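Long-range contacts in glutamine synthetase (Helicobacter pylori, PDB 5ZLI), which belongs to the class I glutamine synthetases, dodecameric enzymes whose subunits pair a beta-grasp domain with a larger catalytic domain: residues A382-M386 with L440-F446; A315-A319 with K420-H424. One frame throughout, in Å; residues are numbered along the deposited sequence.

Contact 1 of 2, residues A382-M386 with L440-F446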
loop_
_atom_site.group_PDB
_atom_site.type_symbol
_atom_site.label_atom_id
_atom_site.label_comp_id
_atom_site.label_asym_id
_atom_site.label_seq_id
_atom_site.Cartn_x
_atom_site.Cartn_y
_atom_site.Cartn_z
ATOM N N ALA B 382 11.201 38.949 42.412
ATOM C CA ALA B 382 11.915 39.146 43.667
ATOM C C ALA B 382 13.317 39.670 43.417
ATOM O O ALA B 382 13.741 40.647 44.031
ATOM C CB ALA B 382 11.955 37.849 44.461
ATOM N N ALA B 383 14.075 38.997 42.555
ATOM C CA ALA B 383 15.454 39.421 42.283
ATOM C C ALA B 383 15.538 40.791 41.583
ATOM O O ALA B 383 16.408 41.607 41.898
ATOM C CB ALA B 383 16.166 38.338 41.472
ATOM N N ILE B 384 14.671 41.059 40.615
ATOM C CA ILE B 384 14.691 42.378 39.988
ATOM C C ILE B 384 14.497 43.468 41.025
ATOM O O ILE B 384 15.188 44.501 40.993
ATOM C CB ILE B 384 13.652 42.450 38.861
ATOM C CG1 ILE B 384 14.256 41.804 37.615
ATOM C CG2 ILE B 384 13.210 43.869 38.626
ATOM C CD1 ILE B 384 13.249 41.305 36.637
ATOM N N LEU B 385 13.573 43.259 41.974
ATOM C CA LEU B 385 13.362 44.284 42.990
ATOM C C LEU B 385 14.552 44.395 43.926
ATOM O O LEU B 385 14.958 45.501 44.274
ATOM C CB LEU B 385 12.076 44.029 43.756
ATOM C CG LEU B 385 11.923 45.037 44.896
ATOM C CD1 LEU B 385 11.759 46.486 44.414
ATOM C CD2 LEU B 385 10.714 44.626 45.765
ATOM N N MET B 386 15.154 43.274 44.316
ATOM C CA MET B 386 16.328 43.338 45.187
ATOM C C MET B 386 17.501 44.032 44.511
ATOM O O MET B 386 18.356 44.600 45.194
ATOM C CB MET B 386 16.778 41.945 45.626
ATOM C CG MET B 386 15.824 41.145 46.491
ATOM S SD MET B 386 15.312 41.882 48.043
ATOM C CE MET B 386 16.817 41.796 49.010
ATOM N N LEU B 440 21.120 40.200 46.977
ATOM C CA LEU B 440 19.976 39.321 47.199
ATOM C C LEU B 440 19.877 38.861 48.646
ATOM O O LEU B 440 18.768 38.618 49.135
ATOM C CB LEU B 440 20.098 38.095 46.310
ATOM C CG LEU B 440 20.007 38.417 44.842
ATOM C CD1 LEU B 440 20.627 37.282 44.020
ATOM C CD2 LEU B 440 18.521 38.599 44.561
ATOM N N LYS B 441 21.013 38.733 49.344
ATOM C CA LYS B 441 21.027 38.159 50.684
ATOM C C LYS B 441 20.612 39.149 51.753
ATOM O O LYS B 441 20.469 38.750 52.914
ATOM C CB LYS B 441 22.394 37.561 50.993
ATOM C CG LYS B 441 22.535 36.229 50.317
ATOM C CD LYS B 441 23.458 35.281 51.035
ATOM C CE LYS B 441 24.850 35.379 50.470
ATOM N NZ LYS B 441 25.809 34.492 51.176
ATOM N N GLU B 442 20.431 40.413 51.386
ATOM C CA GLU B 442 19.941 41.415 52.312
ATOM C C GLU B 442 18.666 40.892 52.958
ATOM O O GLU B 442 17.772 40.405 52.265
ATOM C CB GLU B 442 19.651 42.706 51.534
ATOM C CG GLU B 442 20.910 43.474 51.067
ATOM C CD GLU B 442 20.629 44.462 49.908
ATOM O OE1 GLU B 442 21.467 45.360 49.628
ATOM O OE2 GLU B 442 19.575 44.317 49.249
ATOM N N SER B 443 18.609 40.962 54.295
ATOM C CA SER B 443 17.437 40.575 55.099
ATOM C C SER B 443 16.967 39.150 54.786
ATOM O O SER B 443 15.778 38.820 54.906
ATOM C CB SER B 443 16.302 41.583 54.959
ATOM O OG SER B 443 16.801 42.898 55.159
ATOM N N GLN B 444 17.909 38.291 54.377
ATOM C CA GLN B 444 17.677 36.854 54.248
ATOM C C GLN B 444 16.591 36.538 53.217
ATOM O O GLN B 444 15.932 35.486 53.285
ATOM C CB GLN B 444 17.355 36.242 55.619
ATOM C CG GLN B 444 18.482 36.430 56.644
ATOM C CD GLN B 444 19.830 35.853 56.176
ATOM O OE1 GLN B 444 19.926 34.673 55.806
ATOM N NE2 GLN B 444 20.876 36.689 56.192
ATOM N N VAL B 445 16.409 37.449 52.252
ATOM C CA VAL B 445 15.369 37.279 51.234
ATOM C C VAL B 445 15.700 36.069 50.371
ATOM O O VAL B 445 14.869 35.173 50.161
ATOM C CB VAL B 445 15.212 38.571 50.393
ATOM C CG1 VAL B 445 14.179 38.394 49.271
ATOM C CG2 VAL B 445 14.815 39.760 51.253
ATOM N N PHE B 446 16.937 36.005 49.908
ATOM C CA PHE B 446 17.500 34.848 49.232
ATOM C C PHE B 446 18.507 34.277 50.231
ATOM O O PHE B 446 19.646 34.729 50.316
ATOM C CB PHE B 446 18.173 35.258 47.897
ATOM C CG PHE B 446 17.204 35.691 46.803
ATOM C CD1 PHE B 446 16.447 36.851 46.928
ATOM C CD2 PHE B 446 17.125 34.989 45.615
ATOM C CE1 PHE B 446 15.600 37.247 45.939
ATOM C CE2 PHE B 446 16.280 35.399 44.609
ATOM C CZ PHE B 446 15.518 36.529 44.779
#
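M386 makes the largest single contribution to the contact, its side chain running from helix 377-393 into the turn that follows helix 438-441. The chain is bent at both chi2 (-58°) and chi3 (-71°), which brings the thioether end up to V445, and the two side chains meet tip to tip, CE of M386 lying 3.6 Å from CG2 of V445 while SD touches both valine methyls. Nearer the backbone, M386 CB meets L440 CD2 at 3.9 Å, and CG passes F446 CE1 at the same separation as the two side chains slide by in opposite directions.

The aromatic contacts centre on F446. Within its own segment, L440 CD2 sits 3.4 Å above the ring plane, over the centre of one face, and the same methyl reaches A383 CB at 3.9 Å. The ring's CZ lies 3.8 Å from A382 CB, and A383 N comes up at its edge. Contact 1 thus packs a helix of the catalytic domain against the turn between helices 438-441 and 448-466; F321 meets the F446 ring edge-to-face, and A121 of helix 114-128 touches both A382 and V445.

Beyond A383 N at the ring edge, polar atoms meet the methionine methyl: M386 CE lies 3.7 Å from L440 O, E442 O and E442 OE2 alike, in van der Waals contact, and no hydrogen bond joins the two segments.

Contact 2 of 2, residues A315-A319 with K420-H424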
loop_
_atom_site.group_PDB
_atom_site.type_symbol
_atom_site.label_atom_id
_atom_site.label_comp_id
_atom_site.label_asym_id
_atom_site.label_seq_id
_atom_site.Cartn_x
_atom_site.Cartn_y
_atom_site.Cartn_z
ATOM N N ALA B 315 23.158 43.160 36.565
ATOM C CA ALA B 315 22.439 42.565 35.448
ATOM C C ALA B 315 22.980 41.187 35.081
ATOM O O ALA B 315 22.229 40.208 35.053
ATOM C CB ALA B 315 22.508 43.512 34.254
ATOM N N ARG B 316 24.286 41.080 34.816
ATOM C CA ARG B 316 24.836 39.801 34.363
ATOM C C ARG B 316 24.568 38.679 35.362
ATOM O O ARG B 316 24.382 37.529 34.964
ATOM C CB ARG B 316 26.330 39.919 34.032
ATOM C CG ARG B 316 26.577 40.945 32.962
ATOM C CD ARG B 316 27.526 40.462 31.891
ATOM N NE ARG B 316 28.551 39.509 32.312
ATOM C CZ ARG B 316 29.213 38.723 31.458
ATOM N NH1 ARG B 316 28.958 38.784 30.158
ATOM N NH2 ARG B 316 30.135 37.881 31.891
ATOM N N GLY B 317 24.587 38.974 36.664
ATOM C CA GLY B 317 24.214 37.954 37.631
ATOM C C GLY B 317 22.719 37.754 37.754
ATOM O O GLY B 317 22.265 36.633 38.003
ATOM N N LEU B 318 21.941 38.835 37.590
ATOM C CA LEU B 318 20.483 38.739 37.578
ATOM C C LEU B 318 19.959 37.853 36.451
ATOM O O LEU B 318 18.871 37.270 36.574
ATOM C CB LEU B 318 19.869 40.137 37.490
ATOM C CG LEU B 318 18.365 40.285 37.804
ATOM C CD1 LEU B 318 18.082 39.804 39.158
ATOM C CD2 LEU B 318 17.898 41.740 37.719
ATOM N N ALA B 319 20.718 37.716 35.359
ATOM C CA ALA B 319 20.257 36.894 34.245
ATOM C C ALA B 319 19.961 35.471 34.687
ATOM O O ALA B 319 19.074 34.835 34.128
ATOM C CB ALA B 319 21.299 36.884 33.131
ATOM N N LYS B 420 28.976 47.020 28.459
ATOM C CA LYS B 420 28.715 45.793 29.218
ATOM C C LYS B 420 27.541 45.032 28.614
ATOM O O LYS B 420 26.383 45.447 28.728
ATOM C CB LYS B 420 28.475 46.090 30.699
ATOM C CG LYS B 420 29.774 46.178 31.506
ATOM C CD LYS B 420 30.628 44.879 31.375
ATOM C CE LYS B 420 32.005 45.078 30.723
ATOM N NZ LYS B 420 32.418 43.933 29.844
ATOM N N GLN B 421 27.850 43.906 27.989
ATOM C CA GLN B 421 26.880 43.104 27.264
ATOM C C GLN B 421 26.301 42.022 28.176
ATOM O O GLN B 421 26.829 41.731 29.248
ATOM C CB GLN B 421 27.552 42.479 26.030
ATOM C CG GLN B 421 28.635 41.431 26.420
ATOM C CD GLN B 421 29.437 40.822 25.253
ATOM O OE1 GLN B 421 29.109 40.990 24.079
ATOM N NE2 GLN B 421 30.508 40.120 25.598
ATOM N N MET B 422 25.192 41.428 27.734
ATOM C CA MET B 422 24.569 40.320 28.449
ATOM C C MET B 422 25.475 39.073 28.422
ATOM O O MET B 422 26.310 38.904 27.520
ATOM C CB MET B 422 23.212 40.004 27.817
ATOM C CG MET B 422 21.978 40.832 28.260
ATOM S SD MET B 422 21.127 40.242 29.748
ATOM C CE MET B 422 22.224 40.762 31.052
ATOM N N PRO B 423 25.392 38.220 29.438
ATOM C CA PRO B 423 26.140 36.957 29.390
ATOM C C PRO B 423 25.609 36.026 28.314
ATOM O O PRO B 423 24.418 36.013 27.983
ATOM C CB PRO B 423 25.947 36.367 30.788
ATOM C CG PRO B 423 24.784 37.078 31.349
ATOM C CD PRO B 423 24.692 38.407 30.717
ATOM N N HIS B 424 26.520 35.257 27.742
ATOM C CA HIS B 424 26.141 34.456 26.592
ATOM C C HIS B 424 25.574 33.101 26.955
ATOM O O HIS B 424 24.802 32.534 26.180
ATOM C CB HIS B 424 27.343 34.224 25.699
ATOM C CG HIS B 424 27.800 35.432 24.970
ATOM N ND1 HIS B 424 28.956 36.101 25.305
ATOM C CD2 HIS B 424 27.327 36.022 23.850
ATOM C CE1 HIS B 424 29.140 37.099 24.458
ATOM N NE2 HIS B 424 28.170 37.067 23.560
#
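R316 lays its side chain along P423, the two running past each other in opposite directions. The aliphatic part packs on the proline ring, with CD of R316 3.7 Å from CD of P423, and R316 CB and CG follow the same ring atom. Farther out, P423 CB lies over one face of the guanidinium, 3.9 Å above its plane and offset toward the rim, while NH1 of R316 approaches P423 CA at 3.4 Å. Bends at chi2 (-134°) and chi3 (-31°) fold the arginine along the loop. The carbonyl oxygen Q421 O lies in the plane of the guanidinium, at its edge, but its nearest arginine atom is the methylene CD, and no hydrogen bond crosses between the segments. The charge is met elsewhere: NH2 of R316 forms a salt bridge with OE2 of E432 on helix 426-434, which would be expected to steady the guanidinium beside the proline and to offset its proximity to R428.

One helical turn on, A319 adds a small methyl to the same ring, its CB 3.9 Å from P423 CG. The ring is thus bordered by R316 and A319, and P423 CG also touches the carbonyl oxygen R316 O at 3.7 Å. M422 starts out away from the helix, but bends at chi2 and chi3 bring CE back to 4.2 Å from A315 CB. L342 of strand 341-346 packs on A315, R316 and M422, and backbone hydrogen bonds join K420 to L342 and M422 to S340. A short catalytic-domain helix is here seated on an irregular connection, the one leading from helix 411-415 to helix 426-434, with a proline at the interface.

How the contacts relate
Following the chain from the N terminus, helix 315-322 supplies the first half of contact 2, and helix 377-393 then gives the first half of contact 1. Residues 420-424 next return to helix 315-322, closing a loop with 100 residues between its segments. Only afterwards does 440-446 reach 382-386, across 53 intervening residues, so the two closures cross. Their centres are about 18 Å apart, yet they meet directly through L318, which packs on A383 and I384. Helix 315-322 is therefore held between helix 377-393 and the 420-424 loop, and the crossed connections tie four separate parts of the catalytic domain together.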